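Side-chain contact in L-2,4-diaminobutyric acid acetyltransferase (Geobacillus sp., PDB 6SLL), which catalyses transfer of the acetyl group from acetyl coenzyme A to L-2,4-diaminobutyric acid, a step in the biosynthesis of the chemical chaperone ectoine: residues B[50-53]-B[54-58]. Residues are numbered along the deposited sequence; the frame is centred on the assembly and turned at random.
Sequences YMLL and GDYFN
Leu52 O receives two backbone N-H groups: Tyr56 N at 2.8 Å, with an N-H...O angle of 152°, and Asp55 N at 3.1 Å through a weak, bent bond. This bifurcation lies in the last turn of helix 47-56 of the GNAT-family domain. Asp55 N also makes a weak bond to Met51 O, whereas one residue earlier Gly54 N meets Tyr50 O at 163°, a regular i to i+4 bond. The bonds of Gly54 N and Tyr56 N are thus sound, while those of Asp55 N are weak, and the final one, from Phe57 N to Leu53 O, is weak as well.

Two side-chain pairs, each four residues apart, run beside these bonds. Leu52 lays its CD2 branch obliquely against the Tyr56 ring, 3.9 Å from CE2. CG of Tyr56 stands anti to the carbonyl carbon (chi1 -66°), which turns the ring so that, with its chi2, CD2 comes near both Leu52 O and the leucine methyl. The hydroxyl of Tyr56 bonds Glu123 of the second subunit, and Asp55 OD2, in one of two conformers and so tentatively, bonds Tyr154 there; this stretch of helix belongs to the dimer interface. Leu52 itself packs on Trp89 of that subunit, with its side chain about 6 Å from bound 2,4-diaminobutyric acid.

In the second pair, Leu53 CD2 reaches Phe57 CB and CD2, the latter at 4.0 Å, while Leu52 O sits at the edge of the Phe57 ring, 3.9 Å from CD2.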
loop_
_atom_site.group_PDB
_atom_site.type_symbol
_atom_site.label_atom_id
_atom_site.label_comp_id
_atom_site.label_asym_id
_atom_site.label_seq_id
_atom_site.Cartn_x
_atom_site.Cartn_y
_atom_site.Cartn_z
ATOM N N TYR B 50 -0.012 3.781 -6.818
ATOM C CA TYR B 50 -1.295 4.462 -6.966
ATOM C C TYR B 50 -2.225 3.740 -7.890
ATOM O O TYR B 50 -3.472 3.816 -7.673
ATOM C CB TYR B 50 -1.045 5.952 -7.357
ATOM C CG TYR B 50 -0.250 6.667 -6.294
ATOM C CD1 TYR B 50 -0.845 7.005 -5.086
ATOM C CD2 TYR B 50 1.081 6.949 -6.460
ATOM C CE1 TYR B 50 -0.109 7.572 -4.065
ATOM C CE2 TYR B 50 1.826 7.511 -5.424
ATOM C CZ TYR B 50 1.226 7.833 -4.235
ATOM O OH TYR B 50 2.006 8.322 -3.220
ATOM N N MET B 51 -1.752 2.992 -8.834
ATOM C CA MET B 51 -2.618 2.082 -9.610
ATOM C C MET B 51 -3.187 1.026 -8.726
ATOM O O MET B 51 -4.393 0.715 -8.810
ATOM C CB MET B 51 -1.780 1.432 -10.746
ATOM C CG MET B 51 -1.318 2.359 -11.742
ATOM S SD MET B 51 -0.223 1.579 -12.975
ATOM C CE MET B 51 0.422 3.056 -13.726
ATOM N N LEU B 52 -2.385 0.436 -7.815
ATOM C CA LEU B 52 -2.901 -0.548 -6.864
ATOM C C LEU B 52 -3.958 -0.004 -6.006
ATOM O O LEU B 52 -4.971 -0.690 -5.713
ATOM C CB LEU B 52 -1.868 -1.130 -5.954
ATOM C CG LEU B 52 -0.829 -1.963 -6.470
ATOM C CD1 LEU B 52 0.022 -2.527 -5.305
ATOM C CD2 LEU B 52 -1.396 -3.152 -7.279
ATOM N N LEU B 53 -3.765 1.205 -5.488
ATOM C CA LEU B 53 -4.796 1.783 -4.660
ATOM C C LEU B 53 -6.064 1.977 -5.416
ATOM O O LEU B 53 -7.143 1.681 -4.910
ATOM C CB LEU B 53 -4.255 3.112 -4.081
ATOM C CG LEU B 53 -3.189 2.966 -3.001
ATOM C CD1 LEU B 53 -2.454 4.266 -2.772
ATOM C CD2 LEU B 53 -3.790 2.499 -1.672
ATOM N N GLY B 54 -6.004 2.448 -6.658
ATOM C CA GLY B 54 -7.141 2.604 -7.512
ATOM C C GLY B 54 -7.803 1.314 -7.893
ATOM O O GLY B 54 -8.964 1.336 -8.280
ATOM N N ASP B 55 -7.063 0.208 -7.869
ATOM C CA ASP B 55 -7.609 -1.073 -8.221
ATOM C C ASP B 55 -8.137 -1.797 -7.005
ATOM O O ASP B 55 -9.336 -1.967 -6.830
ATOM C CB ASP B 55 -6.523 -1.869 -8.915
ATOM C CG ASP B 55 -6.952 -3.178 -9.464
ATOM O OD1 ASP B 55 -8.025 -3.682 -9.041
ATOM O OD2 ASP B 55 -6.192 -3.609 -10.411
ATOM N N TYR B 56 -7.280 -2.179 -6.083
ATOM C CA TYR B 56 -7.636 -3.065 -4.945
ATOM C C TYR B 56 -8.250 -2.318 -3.777
ATOM O O TYR B 56 -8.991 -2.954 -3.010
ATOM C CB TYR B 56 -6.410 -3.858 -4.540
ATOM C CG TYR B 56 -5.930 -4.827 -5.550
ATOM C CD1 TYR B 56 -6.469 -6.088 -5.633
ATOM C CD2 TYR B 56 -4.956 -4.508 -6.450
ATOM C CE1 TYR B 56 -6.112 -6.963 -6.627
ATOM C CE2 TYR B 56 -4.576 -5.369 -7.474
ATOM C CZ TYR B 56 -5.169 -6.607 -7.542
ATOM O OH TYR B 56 -4.799 -7.484 -8.557
ATOM N N PHE B 57 -7.933 -1.056 -3.586
ATOM C CA PHE B 57 -8.295 -0.305 -2.400
ATOM C C PHE B 57 -9.326 0.776 -2.657
ATOM O O PHE B 57 -9.615 1.612 -1.816
ATOM C CB PHE B 57 -7.092 0.249 -1.655
ATOM C CG PHE B 57 -6.188 -0.789 -1.134
ATOM C CD1 PHE B 57 -6.449 -1.392 0.118
ATOM C CD2 PHE B 57 -5.112 -1.241 -1.816
ATOM C CE1 PHE B 57 -5.612 -2.349 0.622
ATOM C CE2 PHE B 57 -4.285 -2.240 -1.325
ATOM C CZ PHE B 57 -4.534 -2.789 -0.092
ATOM N N ASN B 58 -9.897 0.820 -3.898
ATOM C CA ASN B 58 -10.609 2.070 -4.288
ATOM C C ASN B 58 -11.887 2.258 -3.524
ATOM O O ASN B 58 -12.379 3.377 -3.425
ATOM C CB ASN B 58 -10.833 2.189 -5.752
ATOM C CG ASN B 58 -11.700 1.161 -6.351
ATOM O OD1 ASN B 58 -12.008 0.105 -5.801
ATOM N ND2 ASN B 58 -12.165 1.446 -7.526
#